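Local atomic coordinates of cyanuric acid amidohydrolase (Azorhizobium caulinodans, PDB entry 4NQ3), a protein that hydrolyses the s-triazine ring of cyanuric acid to carboxybiuret, which decarboxylates to biuret, a step in the breakdown of atrazine and melamine. Residues 151-156 and 236-241; 157-162 and 182-187. One frame throughout, in Å; residues are numbered along the deposited sequence.

The two contacts follow one another along the chain: strand 150-157 passes through contact 1 and, at Cys157, becomes the loop of contact 2, nested inside the loop contact 1 closes. Their centres lie 21 Å apart, with no touch beyond this junction. The active-site Lys156 stands at the join, its NZ hydrogen-bonded to OG of the nucleophile Ser226. Contact 1 pairs the two central strands of the sheet leading up to that lysine, the Gln154 side chain about 8 Å (nearest atoms) from a bound barbituric acid. In contact 2, the Met184 side chain is about 5 Å from bound barbituric acid and that of Leu159 about 3 Å from substrate-binding Ser227; Lys182 touches barbituric acid in a separate pocket.

Contact 1: residues 151-156 and 236-241; sequences HFVQVK and IVVLGM
Leu239 and Phe152 face each other across two antiparallel strands whose axes approach to 4.8 Å, with their directions 170° apart. The carbonyl of Leu239 takes two donors, His151 N at 2.8 Å and Phe152 N at 3.1 Å. Two consecutive residues thus answer one on the opposite strand, a classic beta bulge. The first donor lies in the carbonyl plane; the second is tilted from it. Leu239 N returns a nearly linear bond to Phe152 O. Past the non-hydrogen-bonded pair Val153-Val238, Gln154 and Val237 form the next hydrogen-bonded pair, with bonds in both directions.

Side by side on the same face, Leu239 presents its CD1 branch to Phe152 CD2 at 4.0 Å. The ring reaches there with CG anti to the backbone N (chi1 -166°). The His151 imidazole meets Met241, a selenomethionine, at a slant, NE2 3.8 Å from Met241 CG; its ND1 is hydrogen-bonded to His253 ND1. On the other face Val155 CG2 meets Ile236 CG1 at 3.7 Å.

Strand 249-256 meets His151, Leu239 and Met241 through Ile251. Helix 125-141 covers Val153, Val238 and Ile236, while Phe38 of strand 34-41 lies against Gln154 and Val237. Ser224 OG bonds Gln154 OE1, and the Gln154 side chain lies about 4 Å from that of Ser226. The pair forms the middle of a mixed four-stranded sheet, probably the second repeating unit's, with strand 106-113 beyond 235-242 and the parallel strand 223-227 beyond 150-157.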
# COMPACT_ATOMS: atom_id res chain seq x y z
N HIS A 151 15.47 -31.99 -8.54
CA HIS A 151 14.23 -31.46 -9.08
C HIS A 151 13.87 -30.06 -8.61
O HIS A 151 13.09 -29.38 -9.24
CB HIS A 151 13.08 -32.41 -8.75
CG HIS A 151 13.07 -33.61 -9.64
ND1 HIS A 151 12.39 -33.64 -10.83
CD2 HIS A 151 13.71 -34.80 -9.53
CE1 HIS A 151 12.59 -34.80 -11.42
NE2 HIS A 151 13.40 -35.52 -10.66
N PHE A 152 14.48 -29.63 -7.51
CA PHE A 152 14.14 -28.35 -6.95
C PHE A 152 15.18 -27.94 -5.92
O PHE A 152 15.50 -28.71 -5.04
CB PHE A 152 12.78 -28.46 -6.31
CG PHE A 152 12.17 -27.15 -5.97
CD1 PHE A 152 11.53 -26.41 -6.94
CD2 PHE A 152 12.19 -26.68 -4.66
CE1 PHE A 152 10.93 -25.21 -6.64
CE2 PHE A 152 11.60 -25.46 -4.34
CZ PHE A 152 10.96 -24.73 -5.34
N VAL A 153 15.76 -26.76 -6.08
CA VAL A 153 16.69 -26.27 -5.08
C VAL A 153 16.18 -24.96 -4.48
O VAL A 153 16.13 -23.94 -5.17
CB VAL A 153 18.09 -26.08 -5.66
CG1 VAL A 153 19.05 -25.61 -4.57
CG2 VAL A 153 18.54 -27.39 -6.24
N GLN A 154 15.76 -25.02 -3.22
CA GLN A 154 15.29 -23.85 -2.49
C GLN A 154 16.46 -23.15 -1.83
O GLN A 154 17.27 -23.79 -1.22
CB GLN A 154 14.24 -24.27 -1.46
CG GLN A 154 13.64 -23.15 -0.67
CD GLN A 154 12.97 -22.14 -1.54
OE1 GLN A 154 12.07 -22.46 -2.33
NE2 GLN A 154 13.41 -20.89 -1.43
N VAL A 155 16.57 -21.84 -1.98
CA VAL A 155 17.61 -21.09 -1.30
C VAL A 155 17.00 -19.88 -0.59
O VAL A 155 16.19 -19.16 -1.17
CB VAL A 155 18.71 -20.62 -2.28
CG1 VAL A 155 19.61 -19.56 -1.64
CG2 VAL A 155 19.52 -21.79 -2.70
N LYS A 156 17.38 -19.69 0.67
CA LYS A 156 17.01 -18.50 1.40
C LYS A 156 18.22 -17.59 1.40
O LYS A 156 19.29 -18.01 1.84
CB LYS A 156 16.59 -18.84 2.82
CG LYS A 156 16.03 -17.66 3.57
CD LYS A 156 14.66 -17.37 3.09
CE LYS A 156 14.30 -15.91 3.26
NZ LYS A 156 12.99 -15.60 2.60
N ILE A 236 20.19 -23.71 2.21
CA ILE A 236 19.99 -24.46 0.99
C ILE A 236 19.26 -25.78 1.26
O ILE A 236 19.63 -26.53 2.18
CB ILE A 236 21.32 -24.75 0.30
CG1 ILE A 236 21.88 -23.47 -0.32
CG2 ILE A 236 21.14 -25.79 -0.79
CD1 ILE A 236 22.54 -22.57 0.67
N VAL A 237 18.24 -26.06 0.46
CA VAL A 237 17.55 -27.34 0.55
C VAL A 237 17.40 -27.90 -0.84
O VAL A 237 16.75 -27.28 -1.68
CB VAL A 237 16.17 -27.19 1.19
CG1 VAL A 237 15.49 -28.52 1.25
CG2 VAL A 237 16.32 -26.62 2.57
N VAL A 238 17.99 -29.07 -1.09
CA VAL A 238 17.91 -29.76 -2.38
C VAL A 238 16.88 -30.89 -2.33
O VAL A 238 16.97 -31.77 -1.49
CB VAL A 238 19.27 -30.34 -2.79
CG1 VAL A 238 19.14 -31.25 -3.98
CG2 VAL A 238 20.28 -29.26 -3.06
N LEU A 239 15.93 -30.89 -3.26
CA LEU A 239 14.94 -31.95 -3.38
C LEU A 239 15.12 -32.71 -4.69
O LEU A 239 15.25 -32.10 -5.76
CB LEU A 239 13.52 -31.39 -3.31
CG LEU A 239 13.22 -30.49 -2.13
CD1 LEU A 239 11.85 -29.88 -2.31
CD2 LEU A 239 13.27 -31.32 -0.87
N GLY A 240 15.12 -34.03 -4.62
CA GLY A 240 15.34 -34.81 -5.82
C GLY A 240 14.84 -36.22 -5.67
O GLY A 240 14.23 -36.55 -4.65
N MSE A 241 15.09 -37.02 -6.70
CA MSE A 241 14.84 -38.45 -6.65
C MSE A 241 16.17 -39.20 -6.51
O MSE A 241 17.20 -38.76 -7.03
CB MSE A 241 14.11 -38.90 -7.89
CG MSE A 241 12.82 -38.19 -8.08
SE MSE A 241 11.49 -38.82 -6.83
CE MSE A 241 11.07 -40.50 -7.70

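Contact 2: residues 157-162 and 182-187; sequences CPLLTA and KSMGLS. With SO4 (sulfate ion), chain H.
Leu160 N and Pro158 O each meet a serine of helix 180-199, which pins at two points, one helical turn apart, the loop 157-162 that links strand 150-157 to helix 162-170, with Thr161 as N-cap. Both segments lie in the second repeating unit (probable limits 106-243). Ser183 OG accepts from Leu160 N at 2.9 Å, with an N-H...O angle of 164°. Ser187 OG donates to Pro158 O, also at 2.9 Å, from 37° above the carbonyl plane and hence off the lone-pair direction. Between these bonds Leu159 and Met184, a selenomethionine, lie alongside each other, Leu159 CD2 reaching Met184 CG at 3.7 Å. Leu160 adds its CB, 3.7 Å from Ser183 CB.

In the second shell, with its OG between the backbone N and the carbonyl carbon (chi1 75°), Ser183 also bonds the carbonyl O of Thr180. Replacing this serine with alanine would probably leave the buried Leu160 N without its acceptor and remove the side-chain bond to Thr180 O, loosening the hold on the loop at Leu160, with the Ser187 bond remaining. Ser187 OG is held in addition by Gln127 NE2 of helix 125-141, and Pro158 O takes a further bond from Ser227 OG. Leu159 and Met184 both rest on Ser227, a substrate-binding residue.

Thr161 OG1 makes a weak bond to Arg164 N and donates to O3 of a sulfate, probably from the crystallisation liquor, at 3.3 Å.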
# COMPACT_ATOMS: atom_id res chain seq x y z
N CYS A 157 18.09 -16.38 0.88
CA CYS A 157 19.26 -15.50 0.78
C CYS A 157 19.00 -14.14 1.42
O CYS A 157 17.85 -13.76 1.61
CB CYS A 157 19.64 -15.29 -0.68
SG CYS A 157 18.23 -14.68 -1.66
N PRO A 158 20.07 -13.39 1.69
CA PRO A 158 19.95 -12.13 2.42
C PRO A 158 19.52 -10.99 1.51
O PRO A 158 19.18 -11.27 0.36
CB PRO A 158 21.37 -11.91 2.96
CG PRO A 158 22.23 -12.60 2.01
CD PRO A 158 21.47 -13.80 1.54
N LEU A 159 19.49 -9.77 2.04
CA LEU A 159 19.20 -8.58 1.25
C LEU A 159 19.91 -7.39 1.88
O LEU A 159 20.53 -7.53 2.93
CB LEU A 159 17.70 -8.33 1.15
CG LEU A 159 16.92 -8.17 2.47
CD1 LEU A 159 17.18 -6.81 3.12
CD2 LEU A 159 15.45 -8.38 2.26
N LEU A 160 19.77 -6.22 1.28
CA LEU A 160 20.37 -5.01 1.83
C LEU A 160 19.33 -4.00 2.33
O LEU A 160 18.29 -3.77 1.70
CB LEU A 160 21.26 -4.33 0.79
CG LEU A 160 22.42 -5.16 0.26
CD1 LEU A 160 23.23 -4.36 -0.73
CD2 LEU A 160 23.30 -5.61 1.41
N THR A 161 19.61 -3.41 3.49
CA THR A 161 18.84 -2.28 3.97
C THR A 161 19.71 -1.04 3.88
O THR A 161 20.93 -1.14 3.68
CB THR A 161 18.40 -2.46 5.41
OG1 THR A 161 19.57 -2.50 6.24
CG2 THR A 161 17.57 -3.75 5.57
N ALA A 162 19.11 0.13 4.04
CA ALA A 162 19.87 1.37 4.02
C ALA A 162 21.05 1.29 4.99
O ALA A 162 22.19 1.61 4.63
CB ALA A 162 18.96 2.56 4.35
N LYS A 182 15.68 -3.67 -4.88
CA LYS A 182 16.51 -4.20 -5.96
C LYS A 182 17.49 -5.25 -5.40
O LYS A 182 17.76 -6.27 -6.04
CB LYS A 182 17.22 -3.06 -6.68
CG LYS A 182 18.24 -3.47 -7.72
CD LYS A 182 17.62 -4.05 -8.98
CE LYS A 182 18.65 -4.10 -10.14
NZ LYS A 182 18.15 -4.79 -11.38
N SER A 183 18.01 -5.00 -4.20
CA SER A 183 18.97 -5.93 -3.63
C SER A 183 18.37 -7.33 -3.47
O SER A 183 19.10 -8.34 -3.55
CB SER A 183 19.49 -5.43 -2.28
OG SER A 183 18.53 -5.59 -1.26
N MSE A 184 17.05 -7.41 -3.28
CA MSE A 184 16.39 -8.72 -3.15
C MSE A 184 16.45 -9.45 -4.48
O MSE A 184 16.65 -10.68 -4.53
CB MSE A 184 14.94 -8.57 -2.70
CG MSE A 184 14.78 -7.98 -1.34
SE MSE A 184 12.96 -8.24 -0.72
CE MSE A 184 12.16 -6.57 -1.28
N GLY A 185 16.26 -8.71 -5.57
CA GLY A 185 16.33 -9.32 -6.88
C GLY A 185 17.75 -9.80 -7.17
O GLY A 185 17.94 -10.93 -7.65
N LEU A 186 18.75 -8.96 -6.87
CA LEU A 186 20.15 -9.30 -7.13
C LEU A 186 20.52 -10.54 -6.31
O LEU A 186 21.18 -11.47 -6.79
CB LEU A 186 21.09 -8.13 -6.78
CG LEU A 186 20.97 -6.98 -7.79
CD1 LEU A 186 21.73 -5.75 -7.42
CD2 LEU A 186 21.42 -7.48 -9.09
N SER A 187 20.09 -10.55 -5.05
CA SER A 187 20.44 -11.66 -4.20
C SER A 187 19.78 -12.96 -4.70
O SER A 187 20.43 -14.01 -4.72
CB SER A 187 20.07 -11.38 -2.75
OG SER A 187 20.43 -12.51 -1.98
S SO4 H . 19.19 -3.80 9.74
O1 SO4 H . 18.80 -4.59 10.91
O2 SO4 H . 18.52 -2.49 9.69
O3 SO4 H . 18.79 -4.61 8.59
O4 SO4 H . 20.64 -3.60 9.70